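Local coordinates for DUF1460 domain-containing protein (Legionella pneumophila subsp. pneumophila, PDB 2IM9), which is of unknown function but is probably an N-acetylmuramoyl-L-alanine amidase-like enzyme related to papain-type cysteine peptidases, at residues P177-H182 with I260-D265; P233-F238 with S295-L300; I247-P252 with I266-F271; P252-R257 with S306-G311. One frame throughout, in Å; residues are numbered along the deposited sequence.

In the fold
Interaction 3 is the buried core of the set: strands 246-254 and 264-275 pair side by side through backbone hydrogen bonds. Interactions 1 and 4 lie at one end of that pair, where interaction 1 sets a helix end against the lead-in to strand 264-275 and interaction 4 holds the corner at Pro252-Asn253, near the end of strand 246-254, against a loop; both use a bridging water and short apolar touches, and interaction 4 shares Pro252 with interaction 3. Interaction 2 is a partly buried, wholly apolar meeting of two short helices. Its helix 296-303 also covers Ile247 and Ile249 of interaction 3, whereas interactions 1 and 2 are about 32 Å apart between centres.

Interaction 1. Residues P177-H182 with I260-D265; sequences PQWYNH and IGTELD
Ile260 presents its carbonyl oxygen to the end of helix 176-181, where Trp179 and the CB of His182 close round it. Ile260 O lies 3.3 Å from Trp179 CD1 and also receives a CA-H...O contact from Trp179 CA, at 161°. A water donates to Ile260 O at 2.7 Å and gives its other proton to Trp179 O, so one molecule ties two backbone carbonyls that could not bond to each other. Gly261 follows, the first residue beyond helix 257-260, with a positive phi of 97° that glycine adopts readily. Bare of a side chain, it can set its CA over one face of the His182 imidazole, 3.4 Å from the ring centroid, in a CH-pi contact. That ring is steadied by the preceding turn: His182 ND1 donates to Gln178 O at 3.2 Å, on the opposite face of the carbonyl plane from His182 N. Gly261 O rests against the aliphatic part of Gln178, 3.0 Å from its CG. Thr262 then divides its two branches. With OG1 anti to the backbone N (chi1 -173°), the hydroxyl bonds to Glu263 O, and the methyl CG2 crosses to Trp179 CD1 at 3.9 Å. The arrangement is that of a glycine-ended helix, its exit turn packed on the end of another helix just before the chain enters strand 264-275 of the central antiparallel sheet.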
# COMPACT_ATOMS: atom_id res chain seq x y z
N PRO A 177 -12.50 -8.15 14.50
CA PRO A 177 -12.62 -8.09 15.96
C PRO A 177 -11.46 -8.75 16.71
O PRO A 177 -11.01 -8.22 17.73
CB PRO A 177 -13.95 -8.80 16.25
CG PRO A 177 -14.75 -8.58 14.99
CD PRO A 177 -13.70 -8.76 13.89
N GLN A 178 -10.94 -9.87 16.21
CA GLN A 178 -9.80 -10.49 16.88
C GLN A 178 -8.50 -9.67 16.70
O GLN A 178 -7.64 -9.59 17.60
CB GLN A 178 -9.60 -11.94 16.40
CG GLN A 178 -8.67 -12.73 17.32
CD GLN A 178 -9.22 -12.82 18.75
OE1 GLN A 178 -8.76 -12.11 19.63
NE2 GLN A 178 -10.21 -13.66 18.96
N TRP A 179 -8.36 -9.03 15.54
CA TRP A 179 -7.22 -8.16 15.32
C TRP A 179 -7.28 -6.99 16.32
O TRP A 179 -6.26 -6.64 16.94
CB TRP A 179 -7.25 -7.66 13.88
CG TRP A 179 -6.13 -6.73 13.48
CD1 TRP A 179 -4.80 -7.05 13.31
CD2 TRP A 179 -6.26 -5.35 13.11
NE1 TRP A 179 -4.10 -5.93 12.89
CE2 TRP A 179 -4.97 -4.88 12.76
CE3 TRP A 179 -7.35 -4.47 13.05
CZ2 TRP A 179 -4.73 -3.55 12.35
CZ3 TRP A 179 -7.11 -3.13 12.65
CH2 TRP A 179 -5.81 -2.69 12.31
N TYR A 180 -8.47 -6.41 16.50
CA TYR A 180 -8.60 -5.32 17.48
C TYR A 180 -8.28 -5.81 18.87
O TYR A 180 -7.53 -5.15 19.59
CB TYR A 180 -9.98 -4.64 17.43
CG TYR A 180 -10.00 -3.59 16.36
CD1 TYR A 180 -10.34 -3.91 15.05
CD2 TYR A 180 -9.62 -2.26 16.65
CE1 TYR A 180 -10.35 -2.94 14.06
CE2 TYR A 180 -9.61 -1.28 15.66
CZ TYR A 180 -9.95 -1.63 14.37
OH TYR A 180 -9.92 -0.68 13.39
N ASN A 181 -8.77 -7.01 19.21
CA ASN A 181 -8.60 -7.56 20.55
C ASN A 181 -7.13 -7.73 20.92
O ASN A 181 -6.75 -7.56 22.08
CB ASN A 181 -9.35 -8.88 20.69
CG ASN A 181 -9.30 -9.43 22.09
OD1 ASN A 181 -9.67 -8.75 23.08
ND2 ASN A 181 -8.82 -10.64 22.21
N HIS A 182 -6.32 -8.05 19.92
CA HIS A 182 -4.86 -8.22 20.10
C HIS A 182 -4.04 -6.93 20.25
O HIS A 182 -2.84 -6.98 20.52
CB HIS A 182 -4.29 -9.03 18.93
CG HIS A 182 -4.25 -10.51 19.19
ND1 HIS A 182 -5.37 -11.30 19.17
CD2 HIS A 182 -3.21 -11.32 19.49
CE1 HIS A 182 -5.02 -12.56 19.40
NE2 HIS A 182 -3.72 -12.60 19.61
N ILE A 260 -0.92 -11.38 15.83
CA ILE A 260 -1.65 -10.12 15.63
C ILE A 260 -3.15 -10.30 15.69
O ILE A 260 -3.88 -9.31 15.57
CB ILE A 260 -1.30 -9.40 14.30
CG1 ILE A 260 -1.82 -10.20 13.11
CG2 ILE A 260 0.21 -9.09 14.19
CD1 ILE A 260 -1.67 -9.52 11.76
N GLY A 261 -3.60 -11.54 15.85
CA GLY A 261 -5.00 -11.85 16.06
C GLY A 261 -5.73 -12.27 14.81
O GLY A 261 -6.93 -12.54 14.86
N THR A 262 -5.02 -12.33 13.69
CA THR A 262 -5.66 -12.71 12.44
C THR A 262 -4.68 -13.35 11.46
O THR A 262 -3.48 -13.09 11.50
CB THR A 262 -6.36 -11.50 11.77
OG1 THR A 262 -7.10 -11.95 10.62
CG2 THR A 262 -5.36 -10.42 11.36
N GLU A 263 -5.21 -14.23 10.60
CA GLU A 263 -4.48 -14.62 9.39
C GLU A 263 -4.27 -13.40 8.53
O GLU A 263 -5.04 -12.42 8.63
CB GLU A 263 -5.30 -15.63 8.57
CG GLU A 263 -5.54 -16.93 9.27
CD GLU A 263 -6.26 -17.93 8.38
OE1 GLU A 263 -6.70 -17.57 7.24
OE2 GLU A 263 -6.36 -19.10 8.83
N LEU A 264 -3.25 -13.44 7.68
CA LEU A 264 -2.99 -12.35 6.77
C LEU A 264 -2.55 -12.89 5.41
O LEU A 264 -2.16 -14.07 5.28
CB LEU A 264 -1.93 -11.42 7.35
CG LEU A 264 -1.81 -10.01 6.76
CD1 LEU A 264 -3.17 -9.26 6.68
CD2 LEU A 264 -0.81 -9.23 7.60
N ASP A 265 -2.63 -12.05 4.38
CA ASP A 265 -2.37 -12.50 3.01
C ASP A 265 -1.31 -11.71 2.24
O ASP A 265 -0.75 -12.23 1.27
CB ASP A 265 -3.68 -12.50 2.20
CG ASP A 265 -4.54 -11.24 2.44
OD1 ASP A 265 -4.05 -10.26 3.08
OD2 ASP A 265 -5.71 -11.24 2.00
O HOH W 1 -3.53 -6.75 16.43

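Interaction 2. Residues P233-F238 with S295-L300; sequences PNLHLF and SLIDYL
The phenyl ring of Phe238 has Ile297 CG1 on one face and two leucines at its edge, Leu300 CD1 in the ring plane and Leu296 CD2 near it. This is apolar helix-to-helix packing, in which the short helix 235-238 meets the first turn of helix 296-303. Ile297 CG1 stands 3.7 Å from the ring centroid and only 3° off the ring normal, a CH-pi contact almost exactly over the centre. The leucine methyls reach the ring at CE1, Leu296 CD2 at 3.9 Å, while the Leu300 side chain slides past the phenyl in the opposite direction. A flat aromatic suits this place because it offers a broad face to one branched residue and a thin rim to the two beside it.

Ile297 is equally well matched, since each of its branches has a separate partner. A chi1 of -67° puts CG1 opposite the carbonyl carbon, over the phenyl, and sends CG2 opposite the backbone N, toward Pro233; CG2 meets Pro233 CG at 3.5 Å, the two side chains crossing at about a right angle. The terminal CD1 continues outward to Leu235 CD2, 4.0 Å away. Leu227 also touches Phe238, and Ile247 of strand 246-254 touches Leu296.

Each helix is preceded by an N-cap residue, Asn234 and Ser295. Asn234 OD1 accepts from Leu237 N at 3.2 Å, and Ser295 OG takes the N-H of Asp298 at 3.1 Å, nearly straight at 172°.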
# COMPACT_ATOMS: atom_id res chain seq x y z
N PRO A 233 14.31 -17.12 -14.40
CA PRO A 233 13.24 -16.12 -14.51
C PRO A 233 12.43 -16.33 -15.79
O PRO A 233 13.01 -16.50 -16.88
CB PRO A 233 14.02 -14.80 -14.58
CG PRO A 233 15.35 -15.12 -13.91
CD PRO A 233 15.64 -16.49 -14.39
N ASN A 234 11.11 -16.32 -15.66
CA ASN A 234 10.24 -16.48 -16.82
C ASN A 234 10.05 -15.12 -17.47
O ASN A 234 9.18 -14.33 -17.09
CB ASN A 234 8.89 -17.10 -16.43
CG ASN A 234 8.11 -17.59 -17.63
OD1 ASN A 234 7.84 -16.84 -18.56
ND2 ASN A 234 7.76 -18.87 -17.62
N LEU A 235 10.90 -14.83 -18.44
CA LEU A 235 10.89 -13.49 -19.02
C LEU A 235 9.60 -13.15 -19.74
O LEU A 235 9.22 -11.97 -19.79
CB LEU A 235 12.11 -13.29 -19.92
CG LEU A 235 13.44 -13.59 -19.22
CD1 LEU A 235 14.60 -13.37 -20.19
CD2 LEU A 235 13.66 -12.77 -17.95
N HIS A 236 8.92 -14.16 -20.27
CA HIS A 236 7.62 -13.93 -20.90
C HIS A 236 6.60 -13.39 -19.91
O HIS A 236 5.85 -12.45 -20.23
CB HIS A 236 7.06 -15.20 -21.57
CG HIS A 236 5.79 -14.95 -22.32
ND1 HIS A 236 5.75 -14.26 -23.51
CD2 HIS A 236 4.51 -15.29 -22.04
CE1 HIS A 236 4.50 -14.19 -23.94
NE2 HIS A 236 3.73 -14.79 -23.05
N LEU A 237 6.55 -13.97 -18.72
CA LEU A 237 5.62 -13.47 -17.70
C LEU A 237 6.02 -12.08 -17.19
O LEU A 237 5.19 -11.15 -17.15
CB LEU A 237 5.50 -14.45 -16.52
CG LEU A 237 4.88 -15.81 -16.85
CD1 LEU A 237 4.94 -16.75 -15.64
CD2 LEU A 237 3.43 -15.64 -17.32
N PHE A 238 7.29 -11.94 -16.80
CA PHE A 238 7.77 -10.65 -16.29
C PHE A 238 7.53 -9.50 -17.26
O PHE A 238 7.18 -8.39 -16.83
CB PHE A 238 9.25 -10.71 -15.88
CG PHE A 238 9.48 -11.35 -14.55
CD1 PHE A 238 9.15 -10.67 -13.37
CD2 PHE A 238 10.05 -12.61 -14.47
CE1 PHE A 238 9.38 -11.25 -12.12
CE2 PHE A 238 10.28 -13.21 -13.22
CZ PHE A 238 9.95 -12.53 -12.05
N SER A 295 16.06 -4.59 -8.51
CA SER A 295 15.63 -5.49 -9.59
C SER A 295 14.47 -6.36 -9.10
O SER A 295 14.61 -7.03 -8.08
CB SER A 295 16.77 -6.39 -10.04
OG SER A 295 16.25 -7.55 -10.71
N LEU A 296 13.33 -6.36 -9.82
CA LEU A 296 12.19 -7.15 -9.35
C LEU A 296 12.51 -8.65 -9.43
O LEU A 296 12.20 -9.41 -8.53
CB LEU A 296 10.89 -6.82 -10.10
CG LEU A 296 9.70 -7.72 -9.69
CD1 LEU A 296 9.19 -7.41 -8.25
CD2 LEU A 296 8.54 -7.69 -10.69
N ILE A 297 13.16 -9.07 -10.52
CA ILE A 297 13.57 -10.47 -10.66
C ILE A 297 14.47 -10.91 -9.50
O ILE A 297 14.20 -11.92 -8.85
CB ILE A 297 14.23 -10.74 -12.04
CG1 ILE A 297 13.19 -10.60 -13.16
CG2 ILE A 297 14.88 -12.14 -12.06
CD1 ILE A 297 13.78 -10.57 -14.57
N ASP A 298 15.52 -10.14 -9.21
CA ASP A 298 16.42 -10.46 -8.09
C ASP A 298 15.71 -10.46 -6.74
O ASP A 298 15.95 -11.34 -5.91
CB ASP A 298 17.59 -9.48 -8.04
CG ASP A 298 18.51 -9.61 -9.23
OD1 ASP A 298 18.37 -10.60 -10.00
OD2 ASP A 298 19.37 -8.71 -9.38
N TYR A 299 14.84 -9.47 -6.52
CA TYR A 299 14.09 -9.36 -5.27
C TYR A 299 13.24 -10.62 -5.04
O TYR A 299 13.25 -11.22 -3.94
CB TYR A 299 13.19 -8.11 -5.33
CG TYR A 299 12.34 -7.92 -4.11
CD1 TYR A 299 12.82 -7.23 -2.99
CD2 TYR A 299 11.04 -8.43 -4.07
CE1 TYR A 299 12.03 -7.06 -1.86
CE2 TYR A 299 10.25 -8.28 -2.94
CZ TYR A 299 10.75 -7.60 -1.84
OH TYR A 299 9.95 -7.44 -0.74
N LEU A 300 12.50 -11.03 -6.06
CA LEU A 300 11.62 -12.18 -5.94
C LEU A 300 12.42 -13.48 -5.85
O LEU A 300 12.01 -14.41 -5.17
CB LEU A 300 10.62 -12.23 -7.10
CG LEU A 300 9.63 -11.05 -7.12
CD1 LEU A 300 8.69 -11.16 -8.30
CD2 LEU A 300 8.83 -10.95 -5.82

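Interaction 3. Residues I247-P252 with I266-F271; sequences IEIIRP and ISHLGF
Antiparallel strand pairing joins Ile247-Arg251 to Ile266-Phe271 in the buried middle of the central sheet, the segment axes at 164°. Ile247 and Gly270 form a hydrogen-bonded pair, Ile247 N reaching Gly270 O at 2.8 Å. At Ile249 the register slips: its N donates to His268 O, but its O accepts from Ser267 N at 3.0 Å, which leaves the buried His268 N without a partner. Ser267 is one residue too many for the register, since Ile250 already stands opposite Ile266, yet it keeps that bond. With OG set between the backbone N and the carbonyl carbon (chi1 54°), it faces Arg251 NE, from which it accepts at 2.9 Å in the guanidinium plane, and a water joins Arg251 NH2 to the same OG. These bonds fix the rotation of the guanidinium. On the face carrying Glu248, Ile250, Ile266 and Leu269, Ile250 CD1 packs on Ile266 CG1 at 3.6 Å, and Glu248 lies alongside Leu269. Glu248 OE1 sits 3.4 Å from Ile266 CD1; its hydrogen bond comes from Asn142. On the other face His268 CB rests on Ile249 CG1, while the imidazole leads away, weakly bonded to Tyr299 OH and Ala284 O; the His268 side chain also touches Cys95 at the start of helix 95-107. A histidine on a sheet strand beside a cysteine that begins a helix is consistent with the active-site layout of papain-like cysteine peptidases.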
# COMPACT_ATOMS: atom_id res chain seq x y z
N ILE A 247 2.56 -3.62 -7.32
CA ILE A 247 2.92 -5.03 -7.05
C ILE A 247 2.77 -5.32 -5.57
O ILE A 247 3.37 -4.61 -4.75
CB ILE A 247 4.40 -5.32 -7.43
CG1 ILE A 247 4.63 -5.09 -8.93
CG2 ILE A 247 4.78 -6.74 -7.04
CD1 ILE A 247 6.11 -5.05 -9.27
N GLU A 248 1.95 -6.32 -5.23
CA GLU A 248 1.79 -6.77 -3.84
C GLU A 248 2.41 -8.14 -3.63
O GLU A 248 2.29 -9.04 -4.48
CB GLU A 248 0.30 -6.79 -3.46
CG GLU A 248 -0.33 -5.41 -3.47
CD GLU A 248 -1.85 -5.39 -3.41
OE1 GLU A 248 -2.48 -6.47 -3.45
OE2 GLU A 248 -2.41 -4.28 -3.30
N ILE A 249 3.06 -8.31 -2.48
CA ILE A 249 3.75 -9.55 -2.18
C ILE A 249 2.80 -10.45 -1.38
O ILE A 249 2.33 -10.02 -0.33
CB ILE A 249 5.06 -9.29 -1.39
CG1 ILE A 249 6.01 -8.34 -2.16
CG2 ILE A 249 5.73 -10.62 -1.00
CD1 ILE A 249 6.33 -8.75 -3.60
N ILE A 250 2.56 -11.67 -1.86
CA ILE A 250 1.46 -12.51 -1.37
C ILE A 250 1.95 -13.71 -0.57
O ILE A 250 2.84 -14.45 -1.03
CB ILE A 250 0.58 -13.00 -2.57
CG1 ILE A 250 0.13 -11.80 -3.44
CG2 ILE A 250 -0.63 -13.82 -2.07
CD1 ILE A 250 -0.56 -10.66 -2.68
N ARG A 251 1.35 -13.90 0.60
CA ARG A 251 1.64 -15.02 1.47
C ARG A 251 0.30 -15.74 1.73
O ARG A 251 -0.44 -15.36 2.64
CB ARG A 251 2.26 -14.53 2.77
CG ARG A 251 3.56 -13.76 2.58
CD ARG A 251 4.32 -13.60 3.85
NE ARG A 251 5.32 -12.55 3.77
CZ ARG A 251 6.44 -12.55 4.49
NH1 ARG A 251 6.69 -13.55 5.33
NH2 ARG A 251 7.30 -11.54 4.37
N PRO A 252 -0.01 -16.78 0.92
CA PRO A 252 -1.33 -17.44 0.94
C PRO A 252 -1.66 -18.13 2.25
O PRO A 252 -2.83 -18.22 2.60
CB PRO A 252 -1.22 -18.51 -0.16
CG PRO A 252 -0.07 -18.10 -0.99
CD PRO A 252 0.88 -17.34 -0.11
N ILE A 266 -1.08 -10.46 2.63
CA ILE A 266 -0.21 -9.54 1.88
C ILE A 266 0.79 -8.87 2.83
O ILE A 266 0.38 -8.29 3.85
CB ILE A 266 -1.03 -8.46 1.11
CG1 ILE A 266 -2.05 -9.13 0.16
CG2 ILE A 266 -0.10 -7.47 0.40
CD1 ILE A 266 -2.95 -8.11 -0.50
N SER A 267 2.08 -8.93 2.50
CA SER A 267 3.13 -8.54 3.46
C SER A 267 3.88 -7.28 3.06
O SER A 267 4.56 -6.65 3.90
CB SER A 267 4.13 -9.70 3.63
OG SER A 267 4.64 -10.11 2.37
N HIS A 268 3.75 -6.88 1.79
CA HIS A 268 4.51 -5.75 1.25
C HIS A 268 3.95 -5.33 -0.10
O HIS A 268 3.23 -6.08 -0.76
CB HIS A 268 6.00 -6.14 1.11
CG HIS A 268 6.91 -4.99 0.87
ND1 HIS A 268 7.90 -5.00 -0.10
CD2 HIS A 268 7.00 -3.78 1.48
CE1 HIS A 268 8.55 -3.85 -0.09
NE2 HIS A 268 8.03 -3.09 0.86
N LEU A 269 4.27 -4.10 -0.50
CA LEU A 269 3.88 -3.61 -1.82
C LEU A 269 4.73 -2.46 -2.30
O LEU A 269 5.47 -1.86 -1.52
CB LEU A 269 2.38 -3.27 -1.89
CG LEU A 269 1.88 -2.00 -1.19
CD1 LEU A 269 0.47 -1.70 -1.68
CD2 LEU A 269 1.86 -2.20 0.28
N GLY A 270 4.61 -2.15 -3.58
CA GLY A 270 5.42 -1.10 -4.21
C GLY A 270 5.02 -1.01 -5.67
O GLY A 270 3.99 -1.58 -6.07
N PHE A 271 5.82 -0.31 -6.46
CA PHE A 271 5.53 -0.10 -7.88
C PHE A 271 6.47 -0.87 -8.78
O PHE A 271 7.64 -1.09 -8.43
CB PHE A 271 5.65 1.38 -8.24
CG PHE A 271 4.66 2.27 -7.55
CD1 PHE A 271 3.33 2.31 -7.97
CD2 PHE A 271 5.05 3.07 -6.48
CE1 PHE A 271 2.40 3.13 -7.33
CE2 PHE A 271 4.13 3.91 -5.84
CZ PHE A 271 2.80 3.94 -6.27
O HOH W 2 7.29 -9.26 2.47

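Interaction 4. Residues P252-R257 with S306-G311; sequences PNWDLR and SPTIKG
The corner at Pro252-Asn253, near the end of strand 246-254, meets a serine-built ST motif carrying Thr308 in the loop before strand 311-317, forming a small surface contact at the rim of the sheet. Ser306 OG accepts from Thr308 N at 3.1 Å, an ST turn, and from Ile309 N at 3.0 Å, which extends it to an ST motif; the double grip holds the turn in which Thr308 points toward the corner. Lys310 and Gly311, both facing Ile250, then make a classic beta bulge as the chain joins the sheet.

Pro252 suits a corner because its ring limits the backbone and presents hydrocarbon on its flank. Its CD lies 3.6 Å from Lys310 CB, and the two side chains cross at about a right angle. Lys310 bends at chi2 (-66°), carrying its amine away while CB and CG stay on the proline. The backbones are linked through one water, which accepts from Asn253 N at 2.9 Å and donates to Thr308 O at 2.7 Å.

The two branches of Thr308 do different work. OG1 takes a hydrogen bond from Arg251 NH1. Arg251 also makes a cation-pi contact with Trp254, and Leu256 CD1 sits over the centre of one face of the indole, so the tryptophan is packed by residues before and after it in the chain as well as by the 306-311 loop. The loop's share comes from the other branch, the methyl Thr308 CG2, which touches Trp254 CD1 at 3.9 Å, the two side chains crossing at a slant.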
# COMPACT_ATOMS: atom_id res chain seq x y z
N PRO A 252 -0.01 -16.78 0.92
CA PRO A 252 -1.33 -17.44 0.94
C PRO A 252 -1.66 -18.13 2.25
O PRO A 252 -2.83 -18.22 2.60
CB PRO A 252 -1.22 -18.51 -0.16
CG PRO A 252 -0.07 -18.10 -0.99
CD PRO A 252 0.88 -17.34 -0.11
N ASN A 253 -0.66 -18.63 2.95
CA ASN A 253 -0.97 -19.40 4.14
C ASN A 253 -0.16 -18.87 5.31
O ASN A 253 0.84 -19.50 5.74
CB ASN A 253 -0.78 -20.91 3.89
CG ASN A 253 -1.87 -21.49 2.98
OD1 ASN A 253 -1.61 -21.88 1.84
ND2 ASN A 253 -3.11 -21.54 3.48
N TRP A 254 -0.59 -17.70 5.77
CA TRP A 254 0.20 -16.89 6.71
C TRP A 254 -0.56 -16.71 8.01
O TRP A 254 -1.38 -15.80 8.16
CB TRP A 254 0.56 -15.53 6.10
CG TRP A 254 1.80 -14.92 6.72
CD1 TRP A 254 2.80 -15.58 7.40
CD2 TRP A 254 2.18 -13.54 6.70
NE1 TRP A 254 3.77 -14.69 7.80
CE2 TRP A 254 3.42 -13.43 7.38
CE3 TRP A 254 1.59 -12.38 6.18
CZ2 TRP A 254 4.08 -12.22 7.55
CZ3 TRP A 254 2.26 -11.16 6.35
CH2 TRP A 254 3.49 -11.09 7.03
N ASP A 255 -0.28 -17.60 8.95
CA ASP A 255 -1.12 -17.68 10.15
C ASP A 255 -0.52 -16.80 11.25
O ASP A 255 0.36 -17.23 12.00
CB ASP A 255 -1.34 -19.13 10.60
CG ASP A 255 -2.44 -19.27 11.67
OD1 ASP A 255 -2.80 -18.24 12.30
OD2 ASP A 255 -2.94 -20.41 11.89
N LEU A 256 -0.99 -15.56 11.31
CA LEU A 256 -0.52 -14.62 12.32
C LEU A 256 -1.53 -14.46 13.45
O LEU A 256 -1.53 -13.44 14.15
CB LEU A 256 -0.17 -13.26 11.69
CG LEU A 256 0.92 -13.27 10.59
CD1 LEU A 256 1.17 -11.86 10.09
CD2 LEU A 256 2.21 -13.89 11.11
N ARG A 257 -2.37 -15.47 13.65
CA ARG A 257 -3.45 -15.39 14.64
C ARG A 257 -2.94 -15.20 16.06
O ARG A 257 -3.49 -14.40 16.84
CB ARG A 257 -4.33 -16.64 14.62
CG ARG A 257 -5.31 -16.71 13.47
CD ARG A 257 -6.18 -17.95 13.65
NE ARG A 257 -6.31 -18.73 12.44
CZ ARG A 257 -7.17 -19.74 12.28
NH1 ARG A 257 -7.99 -20.09 13.27
NH2 ARG A 257 -7.22 -20.39 11.12
N SER A 306 11.72 -17.98 1.16
CA SER A 306 10.74 -17.85 2.24
C SER A 306 9.74 -19.02 2.28
O SER A 306 9.19 -19.42 1.25
CB SER A 306 9.97 -16.54 2.10
OG SER A 306 8.84 -16.52 2.96
N PRO A 307 9.48 -19.58 3.47
CA PRO A 307 8.45 -20.61 3.52
C PRO A 307 7.04 -20.08 3.24
O PRO A 307 6.18 -20.86 2.83
CB PRO A 307 8.54 -21.12 4.97
CG PRO A 307 9.11 -19.99 5.73
CD PRO A 307 10.08 -19.32 4.80
N THR A 308 6.81 -18.78 3.43
CA THR A 308 5.43 -18.24 3.35
C THR A 308 5.13 -17.37 2.13
O THR A 308 3.98 -17.27 1.72
CB THR A 308 5.09 -17.42 4.61
OG1 THR A 308 6.08 -16.42 4.80
CG2 THR A 308 5.08 -18.35 5.84
N ILE A 309 6.16 -16.74 1.57
CA ILE A 309 5.94 -15.91 0.36
C ILE A 309 5.83 -16.82 -0.86
O ILE A 309 6.71 -17.64 -1.10
CB ILE A 309 7.06 -14.88 0.15
CG1 ILE A 309 7.23 -13.98 1.38
CG2 ILE A 309 6.77 -14.03 -1.11
CD1 ILE A 309 8.54 -13.14 1.35
N LYS A 310 4.75 -16.71 -1.63
CA LYS A 310 4.53 -17.63 -2.75
C LYS A 310 4.33 -16.95 -4.11
O LYS A 310 4.26 -17.63 -5.13
CB LYS A 310 3.34 -18.56 -2.49
CG LYS A 310 3.54 -19.54 -1.32
CD LYS A 310 4.64 -20.56 -1.62
CE LYS A 310 4.94 -21.43 -0.41
NZ LYS A 310 5.99 -22.44 -0.73
N GLY A 311 4.17 -15.63 -4.11
CA GLY A 311 4.05 -14.94 -5.41
C GLY A 311 3.61 -13.49 -5.33
O GLY A 311 3.72 -12.85 -4.28
O HOH W 3 2.16 -19.00 2.73